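Local coordinates for uncharacterized protein (Leptospira interrogans serogroup Icterohaemorrhagiae serovar copenhageni, PDB 6ULO), which is of unknown function but has a DUF7790 domain related to NADP-binding Rossmann folds, in a protein that probably sits in a membrane, at residues Arg216-Glu228 with Leu243-Val257. Residues are numbered along the deposited sequence; the frame is centred on the assembly and turned at random. Where two conformers were deposited one is given.
Sequences RKVGIIYFSNAEE and LPVSESSLVVRTISV
Ile220 with Leu250, Ile221 with Val251 and Tyr222 with Val252 form parallel bridges: the axes of strands 218-222 and 249-255 diverge by only 6°, and Gly219, Ile221 and Phe223 bond to the backbones of Leu250 and Val252, from Leu250 N to Gly219 O through Phe223 N to Val252 O (2.9 Å). Further along, Ser224 O accepts from Thr254 N, which stands well above its carbonyl plane.

The apolar contacts divide between the two faces of the sheet. On one, Ile221 CG2 lies 3.9 Å from Val251 CG2, side chains pointing the same way, while Val251 CG1 sits 3.6 Å from Phe223 CD2. On the other, Val252 splits its branches: CG1, anti to the backbone N (chi1 175°), meets the Tyr222 ring edge at CD1 (3.7 Å), and CG2 reaches Ile220 CG2 (4.0 Å).

A salt bridge and a carboxylate hydrogen-bonded by neutral groups join the later residues of 216-228 and 243-257. Arg253 grips Glu227 side-on, NE to OE1 (2.7 Å) and NH2 to OE2 (3.0 Å), with carboxylate and guanidinium planes 35° apart; Tyr232 also bonds Glu227 OE2. Glu228 OE1 takes Ser256 OG on its syn lone pair (2.7 Å) and Asn225 ND2 on its anti one, while Ser256 N approaches OE2 from above the carboxylate plane.

Strand 218-222 runs between 66-69 and 249-255, joined to the latter by a beta-alpha-beta crossover through helix 234-241; helix 74-82 packs on Ile220 and Tyr222, helix 283-291 on Val251, and parallel strands with helices on both faces are consistent with the Rossmann-like clan.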
loop_
_atom_site.group_PDB
_atom_site.type_symbol
_atom_site.label_atom_id
_atom_site.label_comp_id
_atom_site.label_asym_id
_atom_site.label_seq_id
_atom_site.Cartn_x
_atom_site.Cartn_y
_atom_site.Cartn_z
ATOM N N ARG A 216 -0.486 19.440 1.279
ATOM C CA ARG A 216 0.078 18.284 1.957
ATOM C C ARG A 216 1.090 17.579 1.064
ATOM O O ARG A 216 1.282 17.920 -0.116
ATOM C CB ARG A 216 -1.027 17.343 2.446
ATOM C CG ARG A 216 -1.776 18.013 3.549
ATOM C CD ARG A 216 -2.860 17.194 4.122
ATOM N NE ARG A 216 -3.564 18.012 5.106
ATOM C CZ ARG A 216 -3.303 18.004 6.412
ATOM N NH1 ARG A 216 -2.363 17.193 6.892
ATOM N NH2 ARG A 216 -3.994 18.790 7.243
ATOM N N LYS A 217 1.778 16.598 1.651
ATOM C CA LYS A 217 2.923 15.962 1.010
ATOM C C LYS A 217 2.823 14.454 1.156
ATOM O O LYS A 217 2.252 13.957 2.130
ATOM C CB LYS A 217 4.235 16.389 1.706
ATOM C CG LYS A 217 4.472 17.907 1.593
ATOM C CD LYS A 217 5.800 18.355 2.197
ATOM C CE LYS A 217 6.128 19.814 1.819
ATOM N NZ LYS A 217 6.715 19.881 0.427
ATOM N N VAL A 218 3.426 13.736 0.192
ATOM C CA VAL A 218 3.557 12.283 0.303
ATOM C C VAL A 218 4.709 11.964 1.243
ATOM O O VAL A 218 5.813 12.500 1.085
ATOM C CB VAL A 218 3.795 11.645 -1.078
ATOM C CG1 VAL A 218 4.027 10.132 -0.946
ATOM C CG2 VAL A 218 2.647 11.930 -2.001
ATOM N N GLY A 219 4.444 11.076 2.217
ATOM C CA GLY A 219 5.488 10.524 3.058
ATOM C C GLY A 219 6.039 9.186 2.629
ATOM O O GLY A 219 7.238 8.906 2.811
ATOM N N ILE A 220 5.172 8.345 2.071
ATOM C CA ILE A 220 5.581 7.029 1.588
ATOM C C ILE A 220 4.808 6.729 0.317
ATOM O O ILE A 220 3.587 6.931 0.268
ATOM C CB ILE A 220 5.266 5.919 2.619
ATOM C CG1 ILE A 220 6.095 6.078 3.901
ATOM C CG2 ILE A 220 5.521 4.514 1.976
ATOM C CD1 ILE A 220 5.750 5.100 4.975
ATOM N N ILE A 221 5.504 6.221 -0.700
ATOM C CA ILE A 221 4.844 5.577 -1.824
ATOM C C ILE A 221 5.344 4.140 -1.922
ATOM O O ILE A 221 6.560 3.896 -1.958
ATOM C CB ILE A 221 4.959 6.381 -3.139
ATOM C CG1 ILE A 221 4.084 5.743 -4.209
ATOM C CG2 ILE A 221 6.419 6.561 -3.598
ATOM C CD1 ILE A 221 3.797 6.667 -5.373
ATOM N N TYR A 222 4.416 3.178 -1.904
ATOM C CA TYR A 222 4.742 1.755 -1.919
ATOM C C TYR A 222 4.370 1.159 -3.270
ATOM O O TYR A 222 3.216 1.261 -3.709
ATOM C CB TYR A 222 3.985 1.050 -0.783
ATOM C CG TYR A 222 3.976 -0.479 -0.884
ATOM C CD1 TYR A 222 5.071 -1.256 -0.442
ATOM C CD2 TYR A 222 2.886 -1.145 -1.417
ATOM C CE1 TYR A 222 5.027 -2.648 -0.522
ATOM C CE2 TYR A 222 2.847 -2.540 -1.475
ATOM C CZ TYR A 222 3.925 -3.279 -1.034
ATOM O OH TYR A 222 3.867 -4.638 -1.134
ATOM N N PHE A 223 5.348 0.543 -3.929
ATOM C CA PHE A 223 5.178 -0.069 -5.240
ATOM C C PHE A 223 5.143 -1.585 -5.215
ATOM O O PHE A 223 5.024 -2.180 -6.277
ATOM C CB PHE A 223 6.297 0.346 -6.188
ATOM C CG PHE A 223 6.338 1.826 -6.475
ATOM C CD1 PHE A 223 5.208 2.514 -6.922
ATOM C CD2 PHE A 223 7.529 2.547 -6.311
ATOM C CE1 PHE A 223 5.283 3.888 -7.225
ATOM C CE2 PHE A 223 7.598 3.911 -6.616
ATOM C CZ PHE A 223 6.484 4.567 -7.068
ATOM N N SER A 224 5.342 -2.233 -4.059
ATOM C CA SER A 224 5.573 -3.676 -4.059
ATOM C C SER A 224 6.688 -3.968 -5.052
ATOM O O SER A 224 7.624 -3.177 -5.134
ATOM C CB SER A 224 4.252 -4.425 -4.298
ATOM O OG SER A 224 4.452 -5.833 -4.215
ATOM N N ASN A 225 6.573 -5.036 -5.839
ATOM C CA ASN A 225 7.531 -5.282 -6.912
ATOM C C ASN A 225 6.952 -4.917 -8.265
ATOM O O ASN A 225 7.407 -5.438 -9.296
ATOM C CB ASN A 225 8.062 -6.729 -6.898
ATOM C CG ASN A 225 7.038 -7.736 -7.352
ATOM O OD1 ASN A 225 5.845 -7.617 -6.987
ATOM N ND2 ASN A 225 7.470 -8.753 -8.109
ATOM N N ALA A 226 5.969 -4.000 -8.291
ATOM C CA ALA A 226 5.323 -3.657 -9.557
ATOM C C ALA A 226 6.310 -3.147 -10.599
ATOM O O ALA A 226 6.110 -3.390 -11.794
ATOM C CB ALA A 226 4.239 -2.610 -9.318
ATOM N N GLU A 227 7.385 -2.470 -10.165
ATOM C CA GLU A 227 8.338 -1.918 -11.118
ATOM C C GLU A 227 9.098 -3.012 -11.850
ATOM O O GLU A 227 9.704 -2.728 -12.877
ATOM C CB GLU A 227 9.322 -0.979 -10.417
ATOM C CG GLU A 227 8.699 0.281 -9.788
ATOM C CD GLU A 227 9.617 0.850 -8.745
ATOM O OE1 GLU A 227 9.635 0.280 -7.635
ATOM O OE2 GLU A 227 10.340 1.829 -9.026
ATOM N N GLU A 228 9.106 -4.241 -11.338
ATOM C CA GLU A 228 9.758 -5.319 -12.068
ATOM C C GLU A 228 9.073 -5.627 -13.385
ATOM O O GLU A 228 9.650 -6.350 -14.212
ATOM C CB GLU A 228 9.794 -6.577 -11.201
ATOM C CG GLU A 228 10.618 -6.400 -9.938
ATOM C CD GLU A 228 11.139 -7.715 -9.392
ATOM O OE1 GLU A 228 10.335 -8.514 -8.874
ATOM O OE2 GLU A 228 12.370 -7.940 -9.464
ATOM N N LEU A 243 4.640 14.655 -7.617
ATOM C CA LEU A 243 4.222 14.444 -6.228
ATOM C C LEU A 243 4.903 15.463 -5.326
ATOM O O LEU A 243 6.139 15.613 -5.395
ATOM C CB LEU A 243 4.601 13.049 -5.731
ATOM C CG LEU A 243 3.869 11.875 -6.376
ATOM C CD1 LEU A 243 4.498 10.565 -5.883
ATOM C CD2 LEU A 243 2.355 11.902 -6.075
ATOM N N PRO A 244 4.153 16.152 -4.458
ATOM C CA PRO A 244 4.783 16.943 -3.390
ATOM C C PRO A 244 5.300 15.984 -2.324
ATOM O O PRO A 244 4.599 15.045 -1.939
ATOM C CB PRO A 244 3.623 17.798 -2.872
ATOM C CG PRO A 244 2.416 16.947 -3.104
ATOM C CD PRO A 244 2.678 16.156 -4.369
ATOM N N VAL A 245 6.545 16.191 -1.888
ATOM C CA VAL A 245 7.201 15.251 -0.985
ATOM C C VAL A 245 7.915 15.999 0.127
ATOM O O VAL A 245 8.224 17.183 0.012
ATOM C CB VAL A 245 8.185 14.322 -1.733
ATOM C CG1 VAL A 245 7.455 13.558 -2.809
ATOM C CG2 VAL A 245 9.323 15.129 -2.347
ATOM N N SER A 246 8.115 15.295 1.240
ATOM C CA SER A 246 8.935 15.753 2.350
ATOM C C SER A 246 10.384 15.322 2.121
ATOM O O SER A 246 10.664 14.416 1.333
ATOM C CB SER A 246 8.415 15.163 3.675
ATOM O OG SER A 246 8.476 13.732 3.730
ATOM N N GLU A 247 11.309 15.981 2.830
ATOM C CA GLU A 247 12.718 15.601 2.755
ATOM C C GLU A 247 12.918 14.130 3.107
ATOM O O GLU A 247 13.781 13.449 2.531
ATOM C CB GLU A 247 13.547 16.484 3.699
ATOM C CG GLU A 247 15.053 16.286 3.593
ATOM C CD GLU A 247 15.595 15.081 4.371
ATOM O OE1 GLU A 247 14.955 14.639 5.358
ATOM O OE2 GLU A 247 16.682 14.573 3.988
ATOM N N SER A 248 12.138 13.619 4.050
ATOM C CA SER A 248 12.325 12.261 4.551
ATOM C C SER A 248 11.469 11.236 3.819
ATOM O O SER A 248 11.609 10.046 4.069
ATOM C CB SER A 248 11.984 12.211 6.037
ATOM O OG SER A 248 10.623 12.556 6.218
ATOM N N SER A 249 10.639 11.663 2.878
ATOM C CA SER A 249 9.684 10.779 2.209
ATOM C C SER A 249 10.406 9.633 1.511
ATOM O O SER A 249 11.455 9.847 0.891
ATOM C CB SER A 249 8.915 11.576 1.147
ATOM O OG SER A 249 8.263 12.706 1.704
ATOM N N LEU A 250 9.820 8.420 1.563
ATOM C CA LEU A 250 10.439 7.214 1.005
ATOM C C LEU A 250 9.555 6.510 -0.016
ATOM O O LEU A 250 8.323 6.442 0.138
ATOM C CB LEU A 250 10.722 6.164 2.109
ATOM C CG LEU A 250 11.792 6.523 3.113
ATOM C CD1 LEU A 250 11.966 5.376 4.109
ATOM C CD2 LEU A 250 13.112 6.829 2.400
ATOM N N VAL A 251 10.208 5.979 -1.048
ATOM C CA VAL A 251 9.718 4.856 -1.840
ATOM C C VAL A 251 9.979 3.573 -1.075
ATOM O O VAL A 251 11.077 3.390 -0.532
ATOM C CB VAL A 251 10.469 4.782 -3.184
ATOM C CG1 VAL A 251 10.076 3.532 -3.966
ATOM C CG2 VAL A 251 10.291 6.051 -4.029
ATOM N N VAL A 252 9.020 2.656 -1.083
ATOM C CA VAL A 252 9.208 1.289 -0.639
ATOM C C VAL A 252 8.926 0.364 -1.818
ATOM O O VAL A 252 7.881 0.471 -2.467
ATOM C CB VAL A 252 8.261 0.962 0.527
ATOM C CG1 VAL A 252 8.391 -0.537 0.918
ATOM C CG2 VAL A 252 8.489 1.904 1.696
ATOM N N ARG A 253 9.841 -0.578 -2.083
ATOM C CA ARG A 253 9.651 -1.539 -3.165
ATOM C C ARG A 253 10.302 -2.856 -2.756
ATOM O O ARG A 253 11.069 -2.935 -1.784
ATOM C CB ARG A 253 10.281 -1.051 -4.493
ATOM C CG ARG A 253 11.798 -0.937 -4.432
ATOM C CD ARG A 253 12.437 -0.706 -5.775
ATOM N NE ARG A 253 12.052 0.563 -6.393
ATOM C CZ ARG A 253 12.685 1.722 -6.234
ATOM N NH1 ARG A 253 13.725 1.828 -5.420
ATOM N NH2 ARG A 253 12.261 2.809 -6.902
ATOM N N THR A 254 10.005 -3.878 -3.542
ATOM C CA THR A 254 10.731 -5.139 -3.462
ATOM C C THR A 254 11.192 -5.527 -4.860
ATOM O O THR A 254 10.664 -5.051 -5.877
ATOM C CB THR A 254 9.823 -6.253 -2.922
ATOM O OG1 THR A 254 8.596 -6.291 -3.668
ATOM C CG2 THR A 254 9.528 -6.029 -1.472
ATOM N N ILE A 255 12.213 -6.392 -4.898
ATOM C CA ILE A 255 12.666 -7.016 -6.136
ATOM C C ILE A 255 12.864 -8.507 -5.900
ATOM O O ILE A 255 12.899 -8.996 -4.769
ATOM C CB ILE A 255 13.948 -6.397 -6.734
ATOM C CG1 ILE A 255 15.133 -6.544 -5.767
ATOM C CG2 ILE A 255 13.664 -4.951 -7.269
ATOM C CD1 ILE A 255 16.492 -6.358 -6.491
ATOM N N SER A 256 13.006 -9.228 -7.015
ATOM C CA SER A 256 13.133 -10.679 -6.928
ATOM C C SER A 256 14.138 -11.239 -7.920
ATOM O O SER A 256 14.128 -12.447 -8.160
ATOM C CB SER A 256 11.750 -11.331 -7.112
ATOM O OG SER A 256 11.194 -11.030 -8.386
ATOM N N VAL A 257 14.979 -10.397 -8.501
ATOM C CA VAL A 257 15.971 -10.803 -9.484
ATOM C C VAL A 257 17.345 -10.433 -8.940
ATOM O O VAL A 257 17.487 -9.664 -7.993
ATOM C CB VAL A 257 15.732 -10.138 -10.860
ATOM C CG1 VAL A 257 14.370 -10.493 -11.390
ATOM C CG2 VAL A 257 15.862 -8.645 -10.739
#